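Local coordinates for protein 2-oxoglutarate-dependent dioxygenase tropC (Talaromyces stipitatus, PDB 6XJJ) that catalyses, as an iron- and 2-oxoglutarate-dependent dioxygenase, an oxidative step in the fungal biosynthesis of tropolones, at residues 116-121 with 160-165; 144-149 with 218-223. One frame throughout, in Å; residues are numbered along the deposited sequence.

Interaction 1. Residues 116-121 with 160-165; sequences GKSFRG and TGPNLW
The rim of the main β-sheet is met here by a coil: R120, just ahead of the outermost strand 121-123, reaches into the loop 160-165 and gathers its backbone carbonyls. CG of R120 lies beside the backbone N (chi1 -55°), and a second bend at chi2 turns the chain so that its methylene part passes P162, CG resting 3.6 Å from P162 O. Beyond the bend NH1 comes to G161 O at 3.0 Å and to N163 OD1 at 3.1 Å, both bonds weak and well bent. A third, likewise weak, bond from NH1 runs to A146 O, while NH2 donates to S159 O, just before the loop; the guanidinium is thus bonded at both terminal nitrogens, most firmly through NH2, which should limit its rotation. It meets the N163 amide at a slant, the two planes 39° apart. That amide is held in turn, OD1 accepting from G145 N and ND2 donating to E147 OE1, a second shell that orients it towards the arginine. Flanking the arginine, S118 OG gives a weak bond to T160 O at 2.9 Å. Further along, L164 lies against the backbone, CD1 3.8 Å from R120 O and CB 4.3 Å from G121 CA. The N-H groups of a buried arginine are therefore met by loop carbonyls and an amide oxygen, in the coil beside strand 121-123, within the N-terminal region of this iron/ascorbate-dependent oxidoreductase.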
loop_
_atom_site.group_PDB
_atom_site.type_symbol
_atom_site.label_atom_id
_atom_site.label_comp_id
_atom_site.label_asym_id
_atom_site.label_seq_id
_atom_site.Cartn_x
_atom_site.Cartn_y
_atom_site.Cartn_z
ATOM N N GLY A 116 -16.286 16.956 -2.474
ATOM C CA GLY A 116 -15.155 17.868 -2.438
ATOM C C GLY A 116 -13.866 17.214 -2.879
ATOM O O GLY A 116 -13.785 16.585 -3.939
ATOM N N LYS A 117 -12.837 17.358 -2.047
ATOM C CA LYS A 117 -11.526 16.796 -2.323
ATOM C C LYS A 117 -11.324 15.440 -1.654
ATOM O O LYS A 117 -10.191 14.948 -1.593
ATOM C CB LYS A 117 -10.438 17.783 -1.893
ATOM C CG LYS A 117 -10.463 19.072 -2.701
ATOM C CD LYS A 117 -9.470 20.097 -2.178
ATOM C CE LYS A 117 -9.519 21.379 -3.000
ATOM N NZ LYS A 117 -8.624 22.443 -2.455
ATOM N N SER A 118 -12.388 14.834 -1.132
ATOM C CA SER A 118 -12.377 13.393 -0.953
ATOM C C SER A 118 -12.164 12.762 -2.312
ATOM O O SER A 118 -12.947 12.988 -3.241
ATOM C CB SER A 118 -13.682 12.899 -0.341
ATOM O OG SER A 118 -13.851 13.410 0.967
ATOM N N PHE A 119 -11.090 11.999 -2.443
ATOM C CA PHE A 119 -10.746 11.373 -3.710
ATOM C C PHE A 119 -11.056 9.892 -3.513
ATOM O O PHE A 119 -10.183 9.078 -3.201
ATOM C CB PHE A 119 -9.253 11.673 -4.076
ATOM C CG PHE A 119 -8.858 11.241 -5.455
ATOM C CD1 PHE A 119 -9.153 12.036 -6.548
ATOM C CD2 PHE A 119 -8.163 10.060 -5.662
ATOM C CE1 PHE A 119 -8.779 11.660 -7.823
ATOM C CE2 PHE A 119 -7.789 9.675 -6.937
ATOM C CZ PHE A 119 -8.098 10.478 -8.019
ATOM N N ARG A 120 -12.343 9.563 -3.654
ATOM C CA ARG A 120 -12.885 8.250 -3.332
ATOM C C ARG A 120 -13.747 7.769 -4.489
ATOM O O ARG A 120 -14.428 8.563 -5.142
ATOM C CB ARG A 120 -13.753 8.288 -2.070
ATOM C CG ARG A 120 -13.072 8.853 -0.853
ATOM C CD ARG A 120 -11.991 7.948 -0.290
ATOM N NE ARG A 120 -11.376 8.602 0.858
ATOM C CZ ARG A 120 -11.877 8.586 2.087
ATOM N NH1 ARG A 120 -13.001 7.932 2.345
ATOM N NH2 ARG A 120 -11.251 9.228 3.061
ATOM N N GLY A 121 -13.737 6.460 -4.719
ATOM C CA GLY A 121 -14.564 5.867 -5.752
ATOM C C GLY A 121 -13.768 5.202 -6.858
ATOM O O GLY A 121 -12.654 4.722 -6.626
ATOM N N THR A 160 -10.177 12.938 2.831
ATOM C CA THR A 160 -10.883 12.631 4.068
ATOM C C THR A 160 -12.364 12.939 3.900
ATOM O O THR A 160 -12.735 14.052 3.518
ATOM C CB THR A 160 -10.304 13.403 5.263
ATOM O OG1 THR A 160 -10.279 14.806 4.980
ATOM C CG2 THR A 160 -8.893 12.913 5.583
ATOM N N GLY A 161 -13.203 11.950 4.201
ATOM C CA GLY A 161 -14.623 12.046 3.973
ATOM C C GLY A 161 -15.237 10.668 3.868
ATOM O O GLY A 161 -14.621 9.670 4.245
ATOM N N PRO A 162 -16.461 10.583 3.356
ATOM C CA PRO A 162 -17.100 9.275 3.192
ATOM C C PRO A 162 -16.646 8.546 1.937
ATOM O O PRO A 162 -16.204 9.148 0.955
ATOM C CB PRO A 162 -18.591 9.621 3.112
ATOM C CG PRO A 162 -18.637 10.978 2.593
ATOM C CD PRO A 162 -17.389 11.685 3.055
ATOM N N ASN A 163 -16.756 7.222 1.989
ATOM C CA ASN A 163 -16.473 6.394 0.830
ATOM C C ASN A 163 -17.675 6.356 -0.108
ATOM O O ASN A 163 -18.810 6.628 0.286
ATOM C CB ASN A 163 -16.121 4.969 1.253
ATOM C CG ASN A 163 -14.787 4.886 1.956
ATOM O OD1 ASN A 163 -13.734 5.077 1.345
ATOM N ND2 ASN A 163 -14.818 4.549 3.234
ATOM N N LEU A 164 -17.412 6.015 -1.367
ATOM C CA LEU A 164 -18.472 5.725 -2.322
ATOM C C LEU A 164 -18.545 4.223 -2.537
ATOM O O LEU A 164 -17.517 3.568 -2.737
ATOM C CB LEU A 164 -18.255 6.428 -3.661
ATOM C CG LEU A 164 -18.267 7.955 -3.680
ATOM C CD1 LEU A 164 -18.206 8.435 -5.123
ATOM C CD2 LEU A 164 -19.474 8.521 -2.964
ATOM N N TRP A 165 -19.759 3.687 -2.511
ATOM C CA TRP A 165 -19.934 2.253 -2.574
ATOM C C TRP A 165 -20.848 1.877 -3.733
ATOM O O TRP A 165 -21.833 2.574 -3.996
ATOM C CB TRP A 165 -20.527 1.713 -1.267
ATOM C CG TRP A 165 -19.641 1.929 -0.057
ATOM C CD1 TRP A 165 -19.802 2.871 0.914
ATOM C CD2 TRP A 165 -18.441 1.214 0.277
ATOM N NE1 TRP A 165 -18.798 2.775 1.844
ATOM C CE2 TRP A 165 -17.945 1.768 1.475
ATOM C CE3 TRP A 165 -17.744 0.155 -0.317
ATOM C CZ2 TRP A 165 -16.782 1.298 2.092
ATOM C CZ3 TRP A 165 -16.589 -0.310 0.296
ATOM C CH2 TRP A 165 -16.122 0.260 1.489
#

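Interaction 2. Residues 144-149 with 218-223; sequences TGAEIP and PSIPMR
M222 O is gripped twice by one residue: T144 N donates to it at 3.0 Å and almost straight, 177° at the hydrogen, and T144 OG1 adds a weak bond from 3.5 Å. The backbone reciprocates, M222 N reaching T144 O at 3.1 Å with an angle of 157°. These two backbone bonds close the ring of an antiparallel hydrogen-bonded pair. The same T144 oxygen also receives a CA-H...O contact from P221 CA at 3.1 Å. The T144 and M222 side chains rise on the same face of the sheet, side by side, with OG1 3.6 Å from M222 CB. CG of M222 stands opposite the backbone N (chi1 -172°), and the chain carries on to pack against Y181, R182 and M185 of helix 171-204. R182 of that helix serves both partners: its NH2 donates to I220 O, and its NH1 bonds weakly to T144 OG1. Past the pair the two chains separate, leaving A146 CB 4.4 Å from I220 CG1 as a modest apolar touch. The pairing thus lies at the very end of strand 139-144, where regular pairing gives way to loop, and at the very start of strand 222-227. The P221 side chain is about 11 Å from the bound iron, so the pair is not part of the metal's first shell. It is an antiparallel pairing by which a strand of the N-terminal region extends the major sheet of the double-stranded β-helix fold of 2-oxoglutarate-dependent dioxygenases.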
loop_
_atom_site.group_PDB
_atom_site.type_symbol
_atom_site.label_atom_id
_atom_site.label_comp_id
_atom_site.label_asym_id
_atom_site.label_seq_id
_atom_site.Cartn_x
_atom_site.Cartn_y
_atom_site.Cartn_z
ATOM N N THR A 144 -10.655 3.754 -1.404
ATOM C CA THR A 144 -11.327 3.974 -0.132
ATOM C C THR A 144 -10.407 4.729 0.817
ATOM O O THR A 144 -9.204 4.872 0.582
ATOM C CB THR A 144 -11.758 2.651 0.520
ATOM O OG1 THR A 144 -10.616 1.805 0.691
ATOM C CG2 THR A 144 -12.795 1.946 -0.324
ATOM N N GLY A 145 -11.003 5.224 1.896
ATOM C CA GLY A 145 -10.268 5.778 3.013
ATOM C C GLY A 145 -11.030 5.512 4.293
ATOM O O GLY A 145 -11.960 4.699 4.288
ATOM N N ALA A 146 -10.652 6.155 5.396
ATOM C CA ALA A 146 -11.407 5.987 6.631
ATOM C C ALA A 146 -12.796 6.585 6.458
ATOM O O ALA A 146 -12.961 7.633 5.828
ATOM C CB ALA A 146 -10.685 6.646 7.810
ATOM N N GLU A 147 -13.803 5.912 7.012
ATOM C CA GLU A 147 -15.179 6.345 6.820
ATOM C C GLU A 147 -15.451 7.558 7.700
ATOM O O GLU A 147 -15.207 7.523 8.910
ATOM C CB GLU A 147 -16.167 5.233 7.169
ATOM C CG GLU A 147 -17.573 5.518 6.666
ATOM C CD GLU A 147 -17.695 5.275 5.176
ATOM O OE1 GLU A 147 -16.886 4.485 4.643
ATOM O OE2 GLU A 147 -18.568 5.888 4.525
ATOM N N ILE A 148 -15.973 8.620 7.098
ATOM C CA ILE A 148 -16.277 9.864 7.803
ATOM C C ILE A 148 -17.639 10.343 7.322
ATOM O O ILE A 148 -17.844 10.473 6.105
ATOM C CB ILE A 148 -15.198 10.933 7.560
ATOM C CG1 ILE A 148 -13.855 10.496 8.151
ATOM C CG2 ILE A 148 -15.631 12.290 8.117
ATOM C CD1 ILE A 148 -13.848 10.354 9.665
ATOM N N PRO A 149 -18.595 10.618 8.213
ATOM C CA PRO A 149 -19.912 11.052 7.742
ATOM C C PRO A 149 -19.818 12.331 6.924
ATOM O O PRO A 149 -18.924 13.159 7.119
ATOM C CB PRO A 149 -20.697 11.279 9.036
ATOM C CG PRO A 149 -20.017 10.446 10.038
ATOM C CD PRO A 149 -18.568 10.492 9.681
ATOM N N PRO A 218 -5.407 8.331 11.722
ATOM C CA PRO A 218 -4.518 8.293 10.557
ATOM C C PRO A 218 -5.254 8.467 9.239
ATOM O O PRO A 218 -6.445 8.183 9.110
ATOM C CB PRO A 218 -3.906 6.894 10.648
ATOM C CG PRO A 218 -4.991 6.075 11.295
ATOM C CD PRO A 218 -5.713 6.985 12.239
ATOM N N SER A 219 -4.501 8.923 8.239
ATOM C CA SER A 219 -4.993 9.014 6.869
ATOM C C SER A 219 -4.565 7.732 6.166
ATOM O O SER A 219 -3.377 7.524 5.902
ATOM C CB SER A 219 -4.444 10.255 6.171
ATOM O OG SER A 219 -4.959 10.397 4.858
ATOM N N ILE A 220 -5.526 6.861 5.894
ATOM C CA ILE A 220 -5.218 5.507 5.450
ATOM C C ILE A 220 -6.065 5.136 4.241
ATOM O O ILE A 220 -7.061 4.410 4.368
ATOM C CB ILE A 220 -5.415 4.500 6.590
ATOM C CG1 ILE A 220 -6.736 4.773 7.311
ATOM C CG2 ILE A 220 -4.226 4.542 7.528
ATOM C CD1 ILE A 220 -7.143 3.691 8.274
ATOM N N PRO A 221 -5.697 5.591 3.054
ATOM C CA PRO A 221 -6.345 5.080 1.851
ATOM C C PRO A 221 -5.866 3.685 1.492
ATOM O O PRO A 221 -4.752 3.263 1.815
ATOM C CB PRO A 221 -5.941 6.101 0.781
ATOM C CG PRO A 221 -4.635 6.587 1.221
ATOM C CD PRO A 221 -4.659 6.586 2.733
ATOM N N MET A 222 -6.771 2.965 0.850
ATOM C CA MET A 222 -6.524 1.670 0.238
ATOM C C MET A 222 -7.034 1.734 -1.188
ATOM O O MET A 222 -7.989 2.458 -1.473
ATOM C CB MET A 222 -7.253 0.565 0.978
ATOM C CG MET A 222 -6.896 -0.880 0.535
ATOM S SD MET A 222 -7.931 -2.154 1.236
ATOM C CE MET A 222 -7.503 -2.001 2.918
ATOM N N ARG A 223 -6.405 0.964 -2.079
ATOM C CA ARG A 223 -6.859 0.872 -3.461
ATOM C C ARG A 223 -6.992 -0.587 -3.866
ATOM O O ARG A 223 -6.098 -1.398 -3.600
ATOM C CB ARG A 223 -5.912 1.599 -4.428
ATOM C CG ARG A 223 -5.806 3.080 -4.128
ATOM C CD ARG A 223 -5.270 3.905 -5.280
ATOM N NE ARG A 223 -5.158 5.314 -4.911
ATOM C CZ ARG A 223 -4.923 6.294 -5.773
ATOM N NH1 ARG A 223 -4.827 6.027 -7.066
ATOM N NH2 ARG A 223 -4.838 7.547 -5.350
#

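How the interactions relate
From the N terminus the chain meets 116-121, runs through strands 121-123 and 139-144 into 144-149, and then returns at 160-165, closing the loop of interaction 1. It continues through helix 171-204 to 218-223, where interaction 2 closes. The segments alternate along the sequence, so the two closures cross rather than nest. Interaction 2 joins neighbouring strands 139-144 and 222-227, whereas interaction 1 secures the coil leading into strand 121-123, one outer edge of the sheet. Their centres are 8 Å apart, and N163 of interaction 1 bonds to segment 144-149 of interaction 2. Together they join three neighbouring strands to the loops on either side of segment 144-149.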